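Local coordinates for putative cell adhesion protein (Bacteroides thetaiotaomicron, PDB 4DGU) that probably serves as a fimbrillin-like subunit of a distinct type of bacterial pilus in cell adhesion, and binds zinc ions, at residues E44-A49 with F79-P84; K126-P131 with N162-I167. All blocks are in the same frame, centred on the assembly; numbering follows the deposited sequence.

Contact 1. Residues E44-A49 with F79-P84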
ATOM      1  N   GLU A  44     -21.250  24.166  24.271  1.00 56.53           N
ATOM      2  CA  GLU A  44     -21.437  23.936  22.844  1.00 54.52           C
ATOM      3  C   GLU A  44     -22.824  23.314  22.617  1.00 58.01           C
ATOM      4  O   GLU A  44     -23.309  22.544  23.454  1.00 56.47           O
ATOM      5  CB  GLU A  44     -20.313  23.068  22.246  1.00 53.65           C
ATOM      6  CG  GLU A  44     -18.944  23.733  22.276  1.00 64.54           C
ATOM      7  CD  GLU A  44     -18.889  25.132  21.684  1.00 90.35           C
ATOM      8  OE1 GLU A  44     -19.019  25.264  20.446  1.00 76.69           O
ATOM      9  OE2 GLU A  44     -18.778  26.102  22.468  1.00 96.42           O
ATOM     10  N   VAL A  45     -23.476  23.713  21.519  1.00 54.99           N
ATOM     11  CA  VAL A  45     -24.820  23.267  21.153  1.00 54.39           C
ATOM     12  C   VAL A  45     -24.716  22.220  20.014  1.00 57.32           C
ATOM     13  O   VAL A  45     -23.993  22.425  19.036  1.00 56.14           O
ATOM     14  CB  VAL A  45     -25.730  24.484  20.751  1.00 59.02           C
ATOM     15  CG1 VAL A  45     -27.137  24.050  20.336  1.00 58.40           C
ATOM     16  CG2 VAL A  45     -25.801  25.522  21.865  1.00 60.38           C
ATOM     17  N   ILE A  46     -25.454  21.103  20.171  1.00 53.74           N
ATOM     18  CA  ILE A  46     -25.604  20.018  19.190  1.00 51.18           C
ATOM     19  C   ILE A  46     -27.094  19.887  18.836  1.00 55.07           C
ATOM     20  O   ILE A  46     -27.954  20.245  19.646  1.00 53.51           O
ATOM     21  CB  ILE A  46     -25.041  18.643  19.680  1.00 51.46           C
ATOM     22  CG1 ILE A  46     -25.750  18.156  20.976  1.00 51.81           C
ATOM     23  CG2 ILE A  46     -23.512  18.638  19.805  1.00 48.08           C
ATOM     24  CD1 ILE A  46     -25.799  16.717  21.127  1.00 54.55           C
ATOM     25  N   SER A  47     -27.381  19.368  17.631  1.00 51.19           N
ATOM     26  CA  SER A  47     -28.728  19.022  17.194  1.00 50.32           C
ATOM     27  C   SER A  47     -28.888  17.559  17.500  1.00 53.36           C
ATOM     28  O   SER A  47     -28.156  16.745  16.944  1.00 50.64           O
ATOM     29  CB  SER A  47     -28.924  19.285  15.703  1.00 51.32           C
ATOM     30  OG  SER A  47     -28.769  20.659  15.428  1.00 62.54           O
HETATM   31  N   MSE A  48     -29.789  17.209  18.412  1.00 50.64           N
HETATM   32  CA  MSE A  48     -29.967  15.818  18.759  1.00 49.07           C
HETATM   33  C   MSE A  48     -31.415  15.359  18.545  1.00 53.25           C
HETATM   34  O   MSE A  48     -32.337  16.139  18.718  1.00 53.89           O
HETATM   35  CB  MSE A  48     -29.536  15.604  20.199  1.00 51.64           C
HETATM   36  CG  MSE A  48     -29.519  14.161  20.579  1.00 59.59           C
HETATM   37 SE   MSE A  48     -28.883  13.868  22.351  0.75 69.44          SE
HETATM   38  CE  MSE A  48     -30.269  14.760  23.348  1.00 67.65           C
ATOM     39  N   ALA A  49     -31.597  14.112  18.097  1.00 48.19           N
ATOM     40  CA  ALA A  49     -32.895  13.489  17.861  1.00 47.16           C
ATOM     41  C   ALA A  49     -32.871  12.001  18.201  1.00 49.35           C
ATOM     42  O   ALA A  49     -31.826  11.343  18.120  1.00 45.44           O
ATOM     43  CB  ALA A  49     -33.305  13.656  16.405  1.00 47.73           C
ATOM     44  N   PHE A  79     -30.156   7.504  19.466  1.00 41.21           N
ATOM     45  CA  PHE A  79     -30.024   8.938  19.340  1.00 38.87           C
ATOM     46  C   PHE A  79     -29.033   9.257  18.216  1.00 43.81           C
ATOM     47  O   PHE A  79     -28.153   8.456  17.936  1.00 41.64           O
ATOM     48  CB  PHE A  79     -29.581   9.575  20.659  1.00 40.18           C
ATOM     49  CG  PHE A  79     -30.564   9.405  21.780  1.00 42.46           C
ATOM     50  CD1 PHE A  79     -31.624  10.288  21.936  1.00 46.18           C
ATOM     51  CD2 PHE A  79     -30.432   8.357  22.691  1.00 44.19           C
ATOM     52  CE1 PHE A  79     -32.554  10.113  22.962  1.00 47.11           C
ATOM     53  CE2 PHE A  79     -31.345   8.192  23.716  1.00 47.10           C
ATOM     54  CZ  PHE A  79     -32.406   9.072  23.842  1.00 46.01           C
ATOM     55  N   TYR A  80     -29.219  10.414  17.559  1.00 41.78           N
ATOM     56  CA  TYR A  80     -28.425  10.935  16.453  1.00 41.62           C
ATOM     57  C   TYR A  80     -28.110  12.368  16.738  1.00 46.45           C
ATOM     58  O   TYR A  80     -28.990  13.093  17.193  1.00 48.05           O
ATOM     59  CB  TYR A  80     -29.182  10.811  15.127  1.00 43.81           C
ATOM     60  CG  TYR A  80     -29.535   9.387  14.771  1.00 48.31           C
ATOM     61  CD1 TYR A  80     -28.601   8.546  14.175  1.00 50.82           C
ATOM     62  CD2 TYR A  80     -30.797   8.865  15.061  1.00 49.82           C
ATOM     63  CE1 TYR A  80     -28.918   7.229  13.845  1.00 54.44           C
ATOM     64  CE2 TYR A  80     -31.133   7.555  14.721  1.00 51.06           C
ATOM     65  CZ  TYR A  80     -30.188   6.739  14.111  1.00 62.46           C
ATOM     66  OH  TYR A  80     -30.482   5.428  13.807  1.00 64.30           O
ATOM     67  N   ALA A  81     -26.869  12.801  16.499  1.00 41.29           N
ATOM     68  CA  ALA A  81     -26.497  14.174  16.797  1.00 41.57           C
ATOM     69  C   ALA A  81     -25.547  14.765  15.765  1.00 47.47           C
ATOM     70  O   ALA A  81     -24.650  14.074  15.280  1.00 48.39           O
ATOM     71  CB  ALA A  81     -25.867  14.252  18.184  1.00 42.27           C
ATOM     72  N   HIS A  82     -25.726  16.057  15.465  1.00 44.33           N
ATOM     73  CA  HIS A  82     -24.868  16.840  14.576  1.00 42.99           C
ATOM     74  C   HIS A  82     -24.143  17.919  15.355  1.00 45.68           C
ATOM     75  O   HIS A  82     -24.741  18.567  16.206  1.00 44.79           O
ATOM     76  CB  HIS A  82     -25.675  17.494  13.436  1.00 44.00           C
ATOM     77  CG  HIS A  82     -26.178  16.532  12.408  1.00 46.48           C
ATOM     78  ND1 HIS A  82     -25.439  16.221  11.278  1.00 47.51           N
ATOM     79  CD2 HIS A  82     -27.344  15.844  12.377  1.00 48.76           C
ATOM     80  CE1 HIS A  82     -26.176  15.359  10.594  1.00 47.61           C
ATOM     81  NE2 HIS A  82     -27.329  15.096  11.217  1.00 48.30           N
ATOM     82  N   TYR A  83     -22.849  18.090  15.067  1.00 43.58           N
ATOM     83  CA  TYR A  83     -22.018  19.149  15.615  1.00 44.57           C
ATOM     84  C   TYR A  83     -21.160  19.730  14.498  1.00 49.65           C
ATOM     85  O   TYR A  83     -20.425  18.992  13.868  1.00 47.19           O
ATOM     86  CB  TYR A  83     -21.139  18.743  16.812  1.00 45.48           C
ATOM     87  CG  TYR A  83     -20.386  19.951  17.327  1.00 48.26           C
ATOM     88  CD1 TYR A  83     -21.038  20.939  18.065  1.00 51.41           C
ATOM     89  CD2 TYR A  83     -19.059  20.180  16.957  1.00 48.95           C
ATOM     90  CE1 TYR A  83     -20.378  22.103  18.455  1.00 54.83           C
ATOM     91  CE2 TYR A  83     -18.389  21.345  17.336  1.00 51.13           C
ATOM     92  CZ  TYR A  83     -19.051  22.300  18.093  1.00 60.25           C
ATOM     93  OH  TYR A  83     -18.399  23.444  18.477  1.00 62.85           O
ATOM     94  N   PRO A  84     -21.237  21.051  14.232  1.00 49.80           N
ATOM     95  CA  PRO A  84     -22.096  22.074  14.887  1.00 50.34           C
ATOM     96  C   PRO A  84     -23.604  21.826  14.650  1.00 54.40           C
ATOM     97  O   PRO A  84     -23.963  21.024  13.780  1.00 53.40           O
ATOM     98  CB  PRO A  84     -21.623  23.384  14.232  1.00 52.96           C
ATOM     99  CG  PRO A  84     -20.263  23.085  13.646  1.00 56.66           C
ATOM    100  CD  PRO A  84     -20.386  21.657  13.191  1.00 51.56           C
TER
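Tyr83 carries its ring anti to the backbone N (chi1 -177°), which takes the ring across the Ile46 side chain toward Glu44, while Glu44 folds at chi2 (-52°) so that its carboxylate meets the hydroxyl at the ring edge. Tyr83 OH donates to Glu44 OE1 at 2.8 Å, reaching the anti side of that oxygen, with ring and carboxylate planes 76° apart. Ile46 CG2 packs 3.8 Å from Tyr83 CD1, and Val45 O lies at the ring edge. With an alanine at Tyr83, the Glu44 carboxylate is likely to lose this donor and Ile46 CG2 its aromatic neighbour. Beyond this end the strands pair as an antiparallel ladder: Ser47 and His82, then Ala49 and Tyr80, exchange two backbone bonds each, flanking the non-hydrogen-bonded pair Met48–Ala81. Ile46 CD1 meets Ala81 CB at 3.8 Å, and the selenium of Met48 stands obliquely 5.3 Å from the Phe79 ring centroid, a Met-aromatic contact. Ser47 OG bonds to Leu86 N. Strand 45-50 continues the sheet to 56-59 and strand 77-83 to 108-114, while Ile46, Phe79 and Ala81 pack against strand 120-135.

Contact 2. Residues K126-P131 with N162-I167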
ATOM      1  N   LYS A 126     -18.299  10.473  15.204  1.00 37.51           N
ATOM      2  CA  LYS A 126     -17.465  10.291  14.036  1.00 35.98           C
ATOM      3  C   LYS A 126     -17.154  11.699  13.475  1.00 39.48           C
ATOM      4  O   LYS A 126     -18.057  12.539  13.496  1.00 40.54           O
ATOM      5  CB  LYS A 126     -18.213   9.466  12.963  1.00 36.58           C
ATOM      6  CG  LYS A 126     -18.547   8.034  13.317  1.00 34.24           C
ATOM      7  CD  LYS A 126     -19.349   7.372  12.208  1.00 32.69           C
ATOM      8  CE  LYS A 126     -19.694   5.921  12.491  1.00 42.45           C
ATOM      9  NZ  LYS A 126     -20.670   5.418  11.479  1.00 51.74           N
ATOM     10  N   ARG A 127     -15.924  11.965  12.966  1.00 35.56           N
ATOM     11  CA  ARG A 127     -15.620  13.219  12.256  1.00 35.71           C
ATOM     12  C   ARG A 127     -15.897  12.907  10.778  1.00 39.09           C
ATOM     13  O   ARG A 127     -15.291  11.969  10.242  1.00 39.46           O
ATOM     14  CB  ARG A 127     -14.188  13.723  12.509  1.00 33.61           C
ATOM     15  CG  ARG A 127     -13.868  15.073  11.843  1.00 34.81           C
ATOM     16  CD  ARG A 127     -12.590  15.699  12.363  1.00 36.24           C
ATOM     17  NE  ARG A 127     -12.763  16.304  13.687  1.00 51.10           N
ATOM     18  CZ  ARG A 127     -12.318  15.791  14.839  1.00 57.39           C
ATOM     19  NH1 ARG A 127     -11.621  14.671  14.848  1.00 35.53           N
ATOM     20  NH2 ARG A 127     -12.548  16.418  15.985  1.00 46.67           N
HETATM   21  N   MSE A 128     -16.880  13.613  10.161  1.00 33.98           N
HETATM   22  CA  MSE A 128     -17.352  13.369   8.782  1.00 33.27           C
HETATM   23  C   MSE A 128     -16.532  14.136   7.748  1.00 41.00           C
HETATM   24  O   MSE A 128     -16.528  13.763   6.567  1.00 40.73           O
HETATM   25  CB  MSE A 128     -18.850  13.690   8.627  1.00 35.12           C
HETATM   26  CG  MSE A 128     -19.735  13.148   9.765  1.00 40.69           C
HETATM   27 SE   MSE A 128     -19.426  11.268  10.182  0.75 47.83          SE
HETATM   28  CE  MSE A 128     -20.016  10.395   8.482  1.00 44.27           C
ATOM     29  N   THR A 129     -15.843  15.204   8.201  1.00 38.65           N
ATOM     30  CA  THR A 129     -14.902  16.002   7.416  1.00 38.86           C
ATOM     31  C   THR A 129     -13.475  15.455   7.677  1.00 41.44           C
ATOM     32  O   THR A 129     -13.297  14.576   8.537  1.00 40.58           O
ATOM     33  CB  THR A 129     -15.038  17.481   7.741  1.00 45.12           C
ATOM     34  OG1 THR A 129     -15.005  17.609   9.162  1.00 42.23           O
ATOM     35  CG2 THR A 129     -16.328  18.102   7.171  1.00 43.53           C
ATOM     36  N   VAL A 130     -12.464  15.969   6.936  1.00 36.91           N
ATOM     37  CA  VAL A 130     -11.087  15.477   7.003  1.00 35.84           C
ATOM     38  C   VAL A 130     -10.144  16.598   7.505  1.00 40.31           C
ATOM     39  O   VAL A 130      -9.903  17.536   6.751  1.00 41.46           O
ATOM     40  CB  VAL A 130     -10.628  14.886   5.614  1.00 38.18           C
ATOM     41  CG1 VAL A 130      -9.191  14.360   5.649  1.00 35.93           C
ATOM     42  CG2 VAL A 130     -11.590  13.790   5.123  1.00 37.67           C
ATOM     43  N   PRO A 131      -9.607  16.541   8.755  1.00 36.53           N
ATOM     44  CA  PRO A 131      -8.662  17.588   9.193  1.00 37.30           C
ATOM     45  C   PRO A 131      -7.348  17.533   8.427  1.00 44.58           C
ATOM     46  O   PRO A 131      -6.909  16.466   7.957  1.00 43.42           O
ATOM     47  CB  PRO A 131      -8.421  17.282  10.679  1.00 38.37           C
ATOM     48  CG  PRO A 131      -9.344  16.216  11.055  1.00 40.96           C
ATOM     49  CD  PRO A 131      -9.797  15.526   9.808  1.00 36.95           C
ATOM     50  N   ASN A 162     -27.249   9.825   8.540  1.00 47.90           N
ATOM     51  CA  ASN A 162     -26.038   9.074   8.885  1.00 46.42           C
ATOM     52  C   ASN A 162     -24.747   9.950   8.919  1.00 48.10           C
ATOM     53  O   ASN A 162     -23.667   9.414   9.178  1.00 47.12           O
ATOM     54  CB  ASN A 162     -25.838   7.845   7.977  1.00 49.07           C
ATOM     55  CG  ASN A 162     -25.525   8.115   6.525  1.00 67.00           C
ATOM     56  OD1 ASN A 162     -24.887   9.099   6.157  1.00 61.04           O
ATOM     57  ND2 ASN A 162     -25.881   7.180   5.675  1.00 58.64           N
ATOM     58  N   GLY A 163     -24.874  11.254   8.651  1.00 43.02           N
ATOM     59  CA  GLY A 163     -23.761  12.201   8.684  1.00 42.07           C
ATOM     60  C   GLY A 163     -22.804  12.222   7.503  1.00 44.54           C
ATOM     61  O   GLY A 163     -22.011  13.155   7.397  1.00 43.43           O
ATOM     62  N   THR A 164     -22.862  11.218   6.606  1.00 41.41           N
ATOM     63  CA  THR A 164     -21.968  11.039   5.447  1.00 40.96           C
ATOM     64  C   THR A 164     -21.992  12.226   4.458  1.00 44.48           C
ATOM     65  O   THR A 164     -23.043  12.683   4.038  1.00 44.19           O
ATOM     66  CB  THR A 164     -22.277   9.707   4.759  1.00 49.88           C
ATOM     67  OG1 THR A 164     -21.944   8.671   5.667  1.00 47.76           O
ATOM     68  CG2 THR A 164     -21.456   9.476   3.517  1.00 54.13           C
ATOM     69  N   ILE A 165     -20.789  12.687   4.084  1.00 41.58           N
ATOM     70  CA  ILE A 165     -20.580  13.779   3.138  1.00 40.46           C
ATOM     71  C   ILE A 165     -20.048  13.192   1.839  1.00 44.57           C
ATOM     72  O   ILE A 165     -19.113  12.395   1.843  1.00 42.56           O
ATOM     73  CB  ILE A 165     -19.650  14.897   3.696  1.00 41.87           C
ATOM     74  CG1 ILE A 165     -20.198  15.445   5.036  1.00 42.62           C
ATOM     75  CG2 ILE A 165     -19.474  16.033   2.664  1.00 43.32           C
ATOM     76  CD1 ILE A 165     -19.197  16.237   5.864  1.00 46.42           C
ATOM     77  N   GLU A 166     -20.670  13.583   0.735  1.00 45.47           N
ATOM     78  CA  GLU A 166     -20.265  13.160  -0.607  0.50 46.76           C
ATOM     79  C   GLU A 166     -20.063  14.430  -1.410  1.00 51.89           C
ATOM     80  O   GLU A 166     -20.937  15.294  -1.432  1.00 52.81           O
ATOM     81  CB  GLU A 166     -21.290  12.177  -1.241  0.50 49.24           C
ATOM     82  CG  GLU A 166     -21.191  11.923  -2.753  0.50 59.00           C
ATOM     83  CD  GLU A 166     -19.924  11.350  -3.370  0.50 67.96           C
ATOM     84  OE1 GLU A 166     -19.327  10.417  -2.785  0.50 58.96           O
ATOM     85  OE2 GLU A 166     -19.566  11.800  -4.483  0.50 59.90           O
ATOM     86  N   ILE A 167     -18.885  14.567  -1.997  1.00 49.90           N
ATOM     87  CA  ILE A 167     -18.480  15.731  -2.778  1.00 51.76           C
ATOM     88  C   ILE A 167     -19.295  15.835  -4.055  1.00 57.81           C
ATOM     89  O   ILE A 167     -19.763  14.828  -4.594  1.00 54.69           O
ATOM     90  CB  ILE A 167     -16.917  15.683  -3.059  1.00 54.19           C
ATOM     91  CG1 ILE A 167     -16.300  17.071  -3.209  1.00 55.70           C
ATOM     92  CG2 ILE A 167     -16.504  14.767  -4.213  1.00 52.58           C
ATOM     93  CD1 ILE A 167     -15.914  17.667  -1.951  1.00 64.52           C
TER
HETATM   94  O   HOH W   1     -18.236  11.894   5.591  1.00 32.52           O
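The peptide joining Gly163 to Thr164 presents one face to the side chain of Met128, a selenomethionine, and has a polar partner at each end. Met128 CE rests over that face, 3.5 Å from Gly163 C, and CG passes 3.3 Å from Gly163 O. The N-H of Thr164 turns instead to Asn162 OD1, 3.0 Å from Thr164 N and in the plane of the side-chain carbonyl; this is an Asx turn, set in the tight connection between antiparallel strands 147-159 and 165-167 of the fimbrillin-like fold. Gly163 O is bonded to Gln158 NE2, so both polar atoms of the peptide are engaged while the methionine covers it. Bends at chi2 (-49°) and chi3 (-65°) fold the end of the Met128 chain back, bringing CE over the peptide that CB and CG already flank. Gly163 has a positive phi of 78°, a backbone shape that glycine adopts readily, and the side on which a beta carbon would stand faces Met128 closely. Farther along, Ile165 CD1 meets Met128 CB at 3.8 Å and Thr129 CG2 at 3.7 Å, extending the apolar patch. The hydroxyl of Thr129 looks to other partners, Asn188 OD1 and the backbone N of His107, a residue known to bind zinc in this protein; Thr129 is thus placed next to that residue. At the other end of the segment Arg127 N bonds to Tyr246 OH of the second subunit. The example illustrates how two parts of a fold can be joined by apolar cover and solvent together: one water donates to Met128 O at 2.7 Å and accepts from Ile165 N at 3.1 Å.

From the N terminus, contact 1 closes first: the chain leaves strand 45-50, runs through the short strands 56-59 and 65-66, and returns on 77-83 to pair with it. It then passes helix 88-91 and strand 98-102 of the other sheet before 108-114 leads into strand 120-135, where contact 2 opens, and runs through 147-159 before 162-167 comes back. The two closures therefore follow in series, neither nested nor crossed. Contact 1 is internal to the mixed sheet; contact 2 ties that sheet to the six-stranded antiparallel one. Their centres are 14 Å apart. Strand 108-114 joins them within the mixed sheet, and His82, bonded to Leu160, connects contact 1 with the turn before strand 165-167.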